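Local coordinates for protein IroE-like serine hydrolase (Shewanella oneidensis, PDB 3GFF) that probably hydrolyses ester bonds, as a putative serine esterase of the esterase D family with an alpha/beta-hydrolase fold, at residues G190-N204 against K233-H247. Residues are numbered along the deposited sequence; the frame is centred on the assembly and turned at random.
Sequences GDFKQKQLFMAIANN and KGLGFMAKYYPEETH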
ATOM      1  N   GLY A 190      -0.272 -29.409  17.443  1.00 26.02           N
ATOM      2  CA  GLY A 190      -0.366 -28.125  18.134  1.00 25.61           C
ATOM      3  C   GLY A 190       0.689 -27.789  19.161  1.00 25.13           C
ATOM      4  O   GLY A 190       1.869 -28.013  18.929  1.00 24.05           O
ATOM      5  N   ASP A 191       0.246 -27.258  20.302  1.00 25.15           N
ATOM      6  CA  ASP A 191       1.133 -26.789  21.374  1.00 23.90           C
ATOM      7  C   ASP A 191       2.271 -25.959  20.842  1.00 23.25           C
ATOM      8  O   ASP A 191       3.433 -26.210  21.123  1.00 22.10           O
ATOM      9  CB  ASP A 191       1.642 -27.955  22.251  1.00 25.42           C
ATOM     10  CG  ASP A 191       0.540 -28.615  23.016  1.00 25.82           C
ATOM     11  OD1 ASP A 191      -0.474 -27.934  23.249  1.00 26.72           O
ATOM     12  OD2 ASP A 191       0.674 -29.808  23.390  1.00 28.19           O
ATOM     13  N   PHE A 192       1.943 -24.929  20.072  1.00 23.56           N
ATOM     14  CA  PHE A 192       2.989 -24.036  19.563  1.00 23.54           C
ATOM     15  C   PHE A 192       3.577 -23.203  20.693  1.00 24.10           C
ATOM     16  O   PHE A 192       2.913 -22.927  21.686  1.00 21.49           O
ATOM     17  CB  PHE A 192       2.425 -23.133  18.471  1.00 23.26           C
ATOM     18  CG  PHE A 192       2.065 -23.875  17.243  1.00 22.61           C
ATOM     19  CD1 PHE A 192       3.028 -24.143  16.289  1.00 23.00           C
ATOM     20  CD2 PHE A 192       0.788 -24.334  17.050  1.00 22.49           C
ATOM     21  CE1 PHE A 192       2.712 -24.825  15.131  1.00 23.15           C
ATOM     22  CE2 PHE A 192       0.454 -25.036  15.904  1.00 22.65           C
ATOM     23  CZ  PHE A 192       1.426 -25.273  14.935  1.00 23.47           C
ATOM     24  N   LYS A 193       4.835 -22.800  20.539  1.00 25.87           N
ATOM     25  CA  LYS A 193       5.496 -22.052  21.591  1.00 26.11           C
ATOM     26  C   LYS A 193       5.333 -20.535  21.401  1.00 25.77           C
ATOM     27  O   LYS A 193       6.272 -19.814  21.057  1.00 24.92           O
ATOM     28  CB  LYS A 193       6.953 -22.519  21.737  1.00 26.47           C
ATOM     29  CG  LYS A 193       7.053 -23.962  22.298  1.00 26.89           C
ATOM     30  CD  LYS A 193       8.425 -24.225  22.819  1.00 27.06           C
ATOM     31  CE  LYS A 193       8.589 -25.560  23.526  1.00 26.94           C
ATOM     32  NZ  LYS A 193       8.537 -26.681  22.621  1.00 26.28           N
ATOM     33  N   GLN A 194       4.103 -20.086  21.659  1.00 26.88           N
ATOM     34  CA  GLN A 194       3.676 -18.677  21.544  1.00 25.68           C
ATOM     35  C   GLN A 194       4.035 -18.113  20.183  1.00 25.32           C
ATOM     36  O   GLN A 194       4.874 -17.201  20.034  1.00 24.79           O
ATOM     37  CB  GLN A 194       4.258 -17.817  22.675  1.00 25.87           C
ATOM     38  CG  GLN A 194       3.848 -18.224  24.069  1.00 25.48           C
ATOM     39  CD  GLN A 194       2.344 -18.447  24.225  1.00 26.46           C
ATOM     40  OE1 GLN A 194       1.907 -19.583  24.438  1.00 27.26           O
ATOM     41  NE2 GLN A 194       1.558 -17.387  24.125  1.00 25.08           N
ATOM     42  N   LYS A 195       3.397 -18.702  19.182  1.00 24.47           N
ATOM     43  CA  LYS A 195       3.606 -18.322  17.814  1.00 23.98           C
ATOM     44  C   LYS A 195       2.411 -17.544  17.305  1.00 21.98           C
ATOM     45  O   LYS A 195       1.354 -17.507  17.949  1.00 22.28           O
ATOM     46  CB  LYS A 195       3.855 -19.569  16.972  1.00 23.65           C
ATOM     47  CG  LYS A 195       5.026 -20.427  17.469  1.00 23.42           C
ATOM     48  CD  LYS A 195       6.354 -19.726  17.256  1.00 22.62           C
ATOM     49  CE  LYS A 195       7.513 -20.544  17.724  1.00 22.85           C
ATOM     50  NZ  LYS A 195       8.797 -19.912  17.351  1.00 20.73           N
ATOM     51  N   GLN A 196       2.637 -16.867  16.186  1.00 22.70           N
ATOM     52  CA  GLN A 196       1.634 -16.078  15.457  1.00 22.64           C
ATOM     53  C   GLN A 196       1.721 -16.338  13.959  1.00 22.39           C
ATOM     54  O   GLN A 196       2.797 -16.417  13.405  1.00 22.74           O
ATOM     55  CB  GLN A 196       1.759 -14.578  15.760  1.00 22.75           C
ATOM     56  CG  GLN A 196       1.176 -14.207  17.170  1.00 23.03           C
ATOM     57  CD  GLN A 196       1.424 -12.746  17.555  1.00 22.80           C
ATOM     58  OE1 GLN A 196       2.453 -12.420  18.115  1.00 26.17           O
ATOM     59  NE2 GLN A 196       0.455 -11.892  17.320  1.00 20.61           N
ATOM     60  N   LEU A 197       0.559 -16.500  13.337  1.00 22.50           N
ATOM     61  CA  LEU A 197       0.421 -16.741  11.916  1.00 22.67           C
ATOM     62  C   LEU A 197      -0.734 -15.884  11.387  1.00 21.82           C
ATOM     63  O   LEU A 197      -1.818 -15.841  11.981  1.00 21.63           O
ATOM     64  CB  LEU A 197       0.111 -18.218  11.616  1.00 23.43           C
ATOM     65  CG  LEU A 197      -0.236 -18.511  10.138  1.00 24.33           C
ATOM     66  CD1 LEU A 197       0.971 -18.326   9.192  1.00 23.51           C
ATOM     67  CD2 LEU A 197      -0.806 -19.902  10.010  1.00 23.99           C
ATOM     68  N   PHE A 198      -0.474 -15.177  10.299  1.00 21.16           N
ATOM     69  CA  PHE A 198      -1.509 -14.425   9.570  1.00 20.62           C
ATOM     70  C   PHE A 198      -1.504 -14.982   8.181  1.00 20.81           C
ATOM     71  O   PHE A 198      -0.431 -15.098   7.564  1.00 24.87           O
ATOM     72  CB  PHE A 198      -1.208 -12.916   9.540  1.00 20.35           C
ATOM     73  CG  PHE A 198      -2.099 -12.125   8.592  1.00 20.79           C
ATOM     74  CD1 PHE A 198      -3.326 -11.639   9.010  1.00 20.46           C
ATOM     75  CD2 PHE A 198      -1.678 -11.856   7.297  1.00 20.70           C
ATOM     76  CE1 PHE A 198      -4.140 -10.912   8.163  1.00 20.43           C
ATOM     77  CE2 PHE A 198      -2.471 -11.129   6.443  1.00 22.24           C
ATOM     78  CZ  PHE A 198      -3.721 -10.661   6.876  1.00 21.81           C
HETATM   79  N   MSE A 199      -2.670 -15.362   7.670  1.00 22.90           N
HETATM   80  CA  MSE A 199      -2.794 -15.791   6.269  1.00 22.13           C
HETATM   81  C   MSE A 199      -3.616 -14.797   5.444  1.00 22.80           C
HETATM   82  O   MSE A 199      -4.726 -14.401   5.846  1.00 22.57           O
HETATM   83  CB  MSE A 199      -3.471 -17.169   6.158  1.00 22.68           C
HETATM   84  CG  MSE A 199      -2.644 -18.311   6.666  1.00 22.28           C
HETATM   85 SE   MSE A 199      -3.612 -19.973   6.669  0.75 23.95          SE
HETATM   86  CE  MSE A 199      -4.030 -20.097   4.747  1.00 20.77           C
ATOM     87  N   ALA A 200      -3.087 -14.402   4.284  1.00 21.57           N
ATOM     88  CA  ALA A 200      -3.845 -13.579   3.327  1.00 21.10           C
ATOM     89  C   ALA A 200      -4.261 -14.600   2.293  1.00 20.37           C
ATOM     90  O   ALA A 200      -3.440 -15.441   1.906  1.00 22.10           O
ATOM     91  CB  ALA A 200      -2.976 -12.476   2.664  1.00 19.05           C
ATOM     92  N   ILE A 201      -5.512 -14.537   1.853  1.00 20.75           N
ATOM     93  CA  ILE A 201      -6.034 -15.479   0.882  1.00 20.29           C
ATOM     94  C   ILE A 201      -6.703 -14.692  -0.239  1.00 20.95           C
ATOM     95  O   ILE A 201      -7.722 -14.032  -0.004  1.00 19.54           O
ATOM     96  CB  ILE A 201      -7.058 -16.483   1.515  1.00 19.80           C
ATOM     97  CG1 ILE A 201      -6.451 -17.174   2.730  1.00 20.15           C
ATOM     98  CG2 ILE A 201      -7.520 -17.521   0.456  1.00 18.06           C
ATOM     99  CD1 ILE A 201      -7.429 -18.056   3.572  1.00 19.48           C
ATOM    100  N   ALA A 202      -6.122 -14.759  -1.447  1.00 20.44           N
ATOM    101  CA  ALA A 202      -6.639 -14.036  -2.601  1.00 19.47           C
ATOM    102  C   ALA A 202      -7.661 -14.878  -3.394  1.00 20.85           C
ATOM    103  O   ALA A 202      -8.012 -15.972  -2.984  1.00 21.94           O
ATOM    104  CB  ALA A 202      -5.479 -13.566  -3.505  1.00 18.23           C
ATOM    105  N   ASN A 203      -8.121 -14.347  -4.531  1.00 21.25           N
ATOM    106  CA  ASN A 203      -9.117 -14.990  -5.390  1.00 21.12           C
ATOM    107  C   ASN A 203      -8.582 -15.151  -6.843  1.00 22.49           C
ATOM    108  O   ASN A 203      -9.181 -14.637  -7.795  1.00 23.26           O
ATOM    109  CB  ASN A 203     -10.395 -14.135  -5.353  1.00 20.33           C
ATOM    110  CG  ASN A 203     -11.601 -14.816  -6.031  1.00 19.25           C
ATOM    111  OD1 ASN A 203     -11.642 -16.025  -6.162  1.00 19.35           O
ATOM    112  ND2 ASN A 203     -12.558 -14.023  -6.483  1.00 18.57           N
ATOM    113  N   ASN A 204      -7.444 -15.833  -7.011  1.00 21.84           N
ATOM    114  CA  ASN A 204      -6.814 -15.980  -8.344  1.00 23.91           C
ATOM    115  C   ASN A 204      -7.645 -16.953  -9.196  1.00 24.35           C
ATOM    116  O   ASN A 204      -7.999 -18.041  -8.703  1.00 25.15           O
ATOM    117  CB  ASN A 204      -5.397 -16.518  -8.216  1.00 23.98           C
ATOM    118  CG  ASN A 204      -4.528 -16.219  -9.435  1.00 24.75           C
ATOM    119  OD1 ASN A 204      -4.282 -15.060  -9.752  1.00 25.14           O
ATOM    120  ND2 ASN A 204      -4.006 -17.258 -10.073  1.00 22.04           N
ATOM    121  N   LYS A 233      -3.328 -24.854  20.566  1.00 23.38           N
ATOM    122  CA  LYS A 233      -2.817 -24.088  21.710  1.00 24.38           C
ATOM    123  C   LYS A 233      -1.480 -23.427  21.345  1.00 23.88           C
ATOM    124  O   LYS A 233      -0.716 -23.959  20.550  1.00 23.69           O
ATOM    125  CB  LYS A 233      -2.653 -24.993  22.963  1.00 24.73           C
ATOM    126  CG  LYS A 233      -3.963 -25.626  23.540  1.00 25.37           C
ATOM    127  CD  LYS A 233      -5.024 -24.551  23.801  1.00 25.64           C
ATOM    128  CE  LYS A 233      -6.061 -24.922  24.850  1.00 26.00           C
ATOM    129  NZ  LYS A 233      -5.671 -24.541  26.302  1.00 25.27           N
ATOM    130  N   GLY A 234      -1.277 -22.212  21.841  1.00 22.98           N
ATOM    131  CA  GLY A 234      -0.065 -21.464  21.615  1.00 22.62           C
ATOM    132  C   GLY A 234       0.154 -20.740  20.312  1.00 22.88           C
ATOM    133  O   GLY A 234       1.252 -20.233  20.090  1.00 22.33           O
ATOM    134  N   LEU A 235      -0.865 -20.720  19.444  1.00 22.63           N
ATOM    135  CA  LEU A 235      -0.811 -20.040  18.168  1.00 23.09           C
ATOM    136  C   LEU A 235      -1.931 -19.004  18.019  1.00 23.39           C
ATOM    137  O   LEU A 235      -3.126 -19.362  18.056  1.00 21.64           O
ATOM    138  CB  LEU A 235      -0.958 -21.029  17.015  1.00 23.53           C
ATOM    139  CG  LEU A 235      -0.883 -20.480  15.582  1.00 23.42           C
ATOM    140  CD1 LEU A 235       0.520 -20.097  15.152  1.00 23.83           C
ATOM    141  CD2 LEU A 235      -1.467 -21.537  14.609  1.00 23.90           C
ATOM    142  N   GLY A 236      -1.531 -17.742  17.847  1.00 22.27           N
ATOM    143  CA  GLY A 236      -2.462 -16.637  17.536  1.00 22.09           C
ATOM    144  C   GLY A 236      -2.576 -16.681  16.019  1.00 22.96           C
ATOM    145  O   GLY A 236      -1.577 -16.564  15.308  1.00 22.17           O
ATOM    146  N   PHE A 237      -3.783 -16.888  15.518  1.00 22.77           N
ATOM    147  CA  PHE A 237      -3.999 -17.057  14.107  1.00 24.23           C
ATOM    148  C   PHE A 237      -5.063 -16.137  13.589  1.00 25.32           C
ATOM    149  O   PHE A 237      -6.089 -15.854  14.252  1.00 24.09           O
ATOM    150  CB  PHE A 237      -4.429 -18.507  13.819  1.00 24.45           C
ATOM    151  CG  PHE A 237      -4.880 -18.746  12.391  1.00 24.41           C
ATOM    152  CD1 PHE A 237      -3.972 -18.672  11.346  1.00 25.11           C
ATOM    153  CD2 PHE A 237      -6.190 -19.098  12.104  1.00 24.09           C
ATOM    154  CE1 PHE A 237      -4.383 -18.858  10.052  1.00 25.04           C
ATOM    155  CE2 PHE A 237      -6.606 -19.324  10.802  1.00 24.00           C
ATOM    156  CZ  PHE A 237      -5.716 -19.196   9.776  1.00 25.07           C
HETATM  157  N   MSE A 238      -4.819 -15.628  12.405  1.00 26.28           N
HETATM  158  CA  MSE A 238      -5.920 -14.980  11.730  1.00 28.74           C
HETATM  159  C   MSE A 238      -5.714 -14.963  10.217  1.00 25.20           C
HETATM  160  O   MSE A 238      -4.590 -14.913   9.749  1.00 24.37           O
HETATM  161  CB  MSE A 238      -6.225 -13.658  12.427  1.00 32.20           C
HETATM  162  CG  MSE A 238      -5.687 -12.441  11.916  1.00 35.83           C
HETATM  163 SE   MSE A 238      -7.155 -11.515  11.157  0.75 43.01          SE
HETATM  164  CE  MSE A 238      -8.610 -12.297  12.189  1.00 36.16           C
ATOM    165  N   ALA A 239      -6.809 -15.137   9.482  1.00 23.76           N
ATOM    166  CA  ALA A 239      -6.806 -15.120   8.031  1.00 23.38           C
ATOM    167  C   ALA A 239      -7.787 -14.058   7.520  1.00 23.96           C
ATOM    168  O   ALA A 239      -8.727 -13.683   8.229  1.00 23.80           O
ATOM    169  CB  ALA A 239      -7.196 -16.509   7.456  1.00 22.80           C
ATOM    170  N   LYS A 240      -7.506 -13.533   6.340  1.00 23.26           N
ATOM    171  CA  LYS A 240      -8.407 -12.621   5.657  1.00 24.76           C
ATOM    172  C   LYS A 240      -8.460 -13.020   4.196  1.00 22.34           C
ATOM    173  O   LYS A 240      -7.436 -13.236   3.576  1.00 22.45           O
ATOM    174  CB  LYS A 240      -8.023 -11.145   5.824  1.00 25.00           C
ATOM    175  CG  LYS A 240      -8.993 -10.197   5.065  1.00 26.92           C
ATOM    176  CD  LYS A 240      -8.748  -8.694   5.256  1.00 28.46           C
ATOM    177  CE  LYS A 240      -9.677  -8.043   6.290  1.00 29.38           C
ATOM    178  NZ  LYS A 240      -9.396  -6.582   6.351  1.00 31.16           N
ATOM    179  N   TYR A 241      -9.675 -13.175   3.683  1.00 21.93           N
ATOM    180  CA  TYR A 241      -9.933 -13.494   2.281  1.00 20.60           C
ATOM    181  C   TYR A 241     -10.197 -12.188   1.514  1.00 19.44           C
ATOM    182  O   TYR A 241     -10.960 -11.331   1.959  1.00 19.91           O
ATOM    183  CB  TYR A 241     -11.132 -14.469   2.154  1.00 21.66           C
ATOM    184  CG  TYR A 241     -11.623 -14.665   0.711  1.00 21.98           C
ATOM    185  CD1 TYR A 241     -10.766 -15.196  -0.264  1.00 21.51           C
ATOM    186  CD2 TYR A 241     -12.922 -14.336   0.345  1.00 21.77           C
ATOM    187  CE1 TYR A 241     -11.179 -15.379  -1.554  1.00 21.92           C
ATOM    188  CE2 TYR A 241     -13.367 -14.515  -0.976  1.00 22.36           C
ATOM    189  CZ  TYR A 241     -12.470 -15.057  -1.914  1.00 21.81           C
ATOM    190  OH  TYR A 241     -12.851 -15.253  -3.212  1.00 21.83           O
ATOM    191  N   TYR A 242      -9.570 -12.070   0.345  1.00 19.74           N
ATOM    192  CA  TYR A 242      -9.657 -10.895  -0.524  1.00 19.77           C
ATOM    193  C   TYR A 242     -10.252 -11.271  -1.891  1.00 19.22           C
ATOM    194  O   TYR A 242      -9.514 -11.602  -2.834  1.00 21.57           O
ATOM    195  CB  TYR A 242      -8.249 -10.315  -0.727  1.00 20.86           C
ATOM    196  CG  TYR A 242      -7.543  -9.848   0.545  1.00 20.60           C
ATOM    197  CD1 TYR A 242      -6.740 -10.705   1.280  1.00 20.84           C
ATOM    198  CD2 TYR A 242      -7.650  -8.522   0.970  1.00 20.96           C
ATOM    199  CE1 TYR A 242      -6.089 -10.265   2.428  1.00 19.87           C
ATOM    200  CE2 TYR A 242      -7.022  -8.076   2.086  1.00 20.29           C
ATOM    201  CZ  TYR A 242      -6.219  -8.947   2.806  1.00 21.17           C
ATOM    202  OH  TYR A 242      -5.619  -8.481   3.944  1.00 20.66           O
ATOM    203  N   PRO A 243     -11.567 -11.196  -2.034  1.00 18.94           N
ATOM    204  CA  PRO A 243     -12.161 -11.621  -3.315  1.00 20.08           C
ATOM    205  C   PRO A 243     -11.761 -10.747  -4.518  1.00 20.86           C
ATOM    206  O   PRO A 243     -11.811 -11.218  -5.651  1.00 18.94           O
ATOM    207  CB  PRO A 243     -13.674 -11.496  -3.055  1.00 20.05           C
ATOM    208  CG  PRO A 243     -13.791 -10.464  -1.996  1.00 20.40           C
ATOM    209  CD  PRO A 243     -12.587 -10.672  -1.105  1.00 19.88           C
ATOM    210  N   GLU A 244     -11.336  -9.500  -4.261  1.00 21.06           N
ATOM    211  CA  GLU A 244     -10.976  -8.584  -5.345  1.00 21.40           C
ATOM    212  C   GLU A 244      -9.489  -8.522  -5.548  1.00 20.51           C
ATOM    213  O   GLU A 244      -8.996  -7.589  -6.114  1.00 20.77           O
ATOM    214  CB  GLU A 244     -11.545  -7.192  -5.081  1.00 22.49           C
ATOM    215  CG  GLU A 244     -13.046  -7.180  -4.728  1.00 24.71           C
ATOM    216  CD  GLU A 244     -13.918  -7.847  -5.776  1.00 26.08           C
ATOM    217  OE1 GLU A 244     -13.579  -7.753  -6.976  1.00 26.71           O
ATOM    218  OE2 GLU A 244     -14.960  -8.464  -5.404  1.00 28.51           O
ATOM    219  N   GLU A 245      -8.755  -9.504  -5.040  1.00 20.25           N
ATOM    220  CA  GLU A 245      -7.337  -9.557  -5.261  1.00 20.03           C
ATOM    221  C   GLU A 245      -6.934 -10.837  -6.003  1.00 21.06           C
ATOM    222  O   GLU A 245      -7.656 -11.875  -6.006  1.00 19.11           O
ATOM    223  CB  GLU A 245      -6.563  -9.473  -3.927  1.00 20.47           C
ATOM    224  CG  GLU A 245      -6.787  -8.166  -3.099  1.00 20.25           C
ATOM    225  CD  GLU A 245      -6.202  -6.923  -3.726  1.00 20.18           C
ATOM    226  OE1 GLU A 245      -5.192  -6.993  -4.460  1.00 19.71           O
ATOM    227  OE2 GLU A 245      -6.752  -5.847  -3.462  1.00 20.26           O
ATOM    228  N   THR A 246      -5.768 -10.734  -6.642  1.00 22.16           N
ATOM    229  CA  THR A 246      -5.164 -11.820  -7.382  1.00 22.15           C
ATOM    230  C   THR A 246      -3.994 -12.366  -6.567  1.00 22.39           C
ATOM    231  O   THR A 246      -3.568 -11.806  -5.549  1.00 18.78           O
ATOM    232  CB  THR A 246      -4.614 -11.353  -8.724  1.00 22.33           C
ATOM    233  OG1 THR A 246      -3.517 -10.482  -8.477  1.00 24.16           O
ATOM    234  CG2 THR A 246      -5.671 -10.633  -9.573  1.00 22.29           C
ATOM    235  N   HIS A 247      -3.461 -13.481  -7.035  1.00 22.76           N
ATOM    236  CA  HIS A 247      -2.375 -14.125  -6.349  1.00 22.92           C
ATOM    237  C   HIS A 247      -1.160 -13.197  -6.219  1.00 22.62           C
ATOM    238  O   HIS A 247      -0.511 -13.082  -5.164  1.00 22.66           O
ATOM    239  CB  HIS A 247      -2.021 -15.401  -7.109  1.00 22.55           C
ATOM    240  CG  HIS A 247      -0.793 -16.060  -6.615  1.00 21.68           C
ATOM    241  ND1 HIS A 247      -0.706 -16.589  -5.353  1.00 21.79           N
ATOM    242  CD2 HIS A 247       0.392 -16.298  -7.216  1.00 21.47           C
ATOM    243  CE1 HIS A 247       0.495 -17.116  -5.194  1.00 22.72           C
ATOM    244  NE2 HIS A 247       1.173 -16.966  -6.315  1.00 20.62           N
TER
HETATM  245  O   HOH W   1      -2.728 -27.662  20.581  1.00 20.14           O
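Leu235 packs against Phe192 and Lys195 where the last two parallel strands of an alpha/beta-hydrolase sheet begin; Ile201 lies near their far end and Asn203 in the loop beyond, these three being the most covered residues. The axes of 195-201 and 235-241 run 9° apart, and the ladder between them goes from Lys195 N donating to Gly234 O through to Tyr242 N donating to Ile201 O, donors alternating between the strands. Strand 235-241 is the outermost within the chain, joined to 195-201 by a crossover through helix 215-230.

Leu235 sends CB to CD2 of the Phe192 ring (3.7 Å), while its CD1 lies 3.8 Å from Lys195 CB; helix 146-156 covers this end through Leu155. Further along the same face, Leu197 CD2 meets Phe237 CD1 at 3.6 Å, and SE of Met199, a selenomethionine, comes to that ring's edge, a Met-aromatic contact. Ile201 turns CG1 beside its own backbone N (chi1 -53°), which carries CD1 to Ala239 CB (4.2 Å) and leaves CG2 near Tyr241 CD1.

Beyond the strands, the type I turn Tyr242-Glu245 precedes His247, whose bonds to Asp169 and Ser145 are consistent with a catalytic triad. Asn204 OD1 accepts from His247 N (3.2 Å), the donor well above its carbonyl plane, while ND2 donates to Leu206 O. Asn203 N donates to Glu245 O (2.9 Å), and Asn203 ND2 reaches a lone pair of Pro243 O at 3.0 Å, with that oxygen only 4° out of the amide plane.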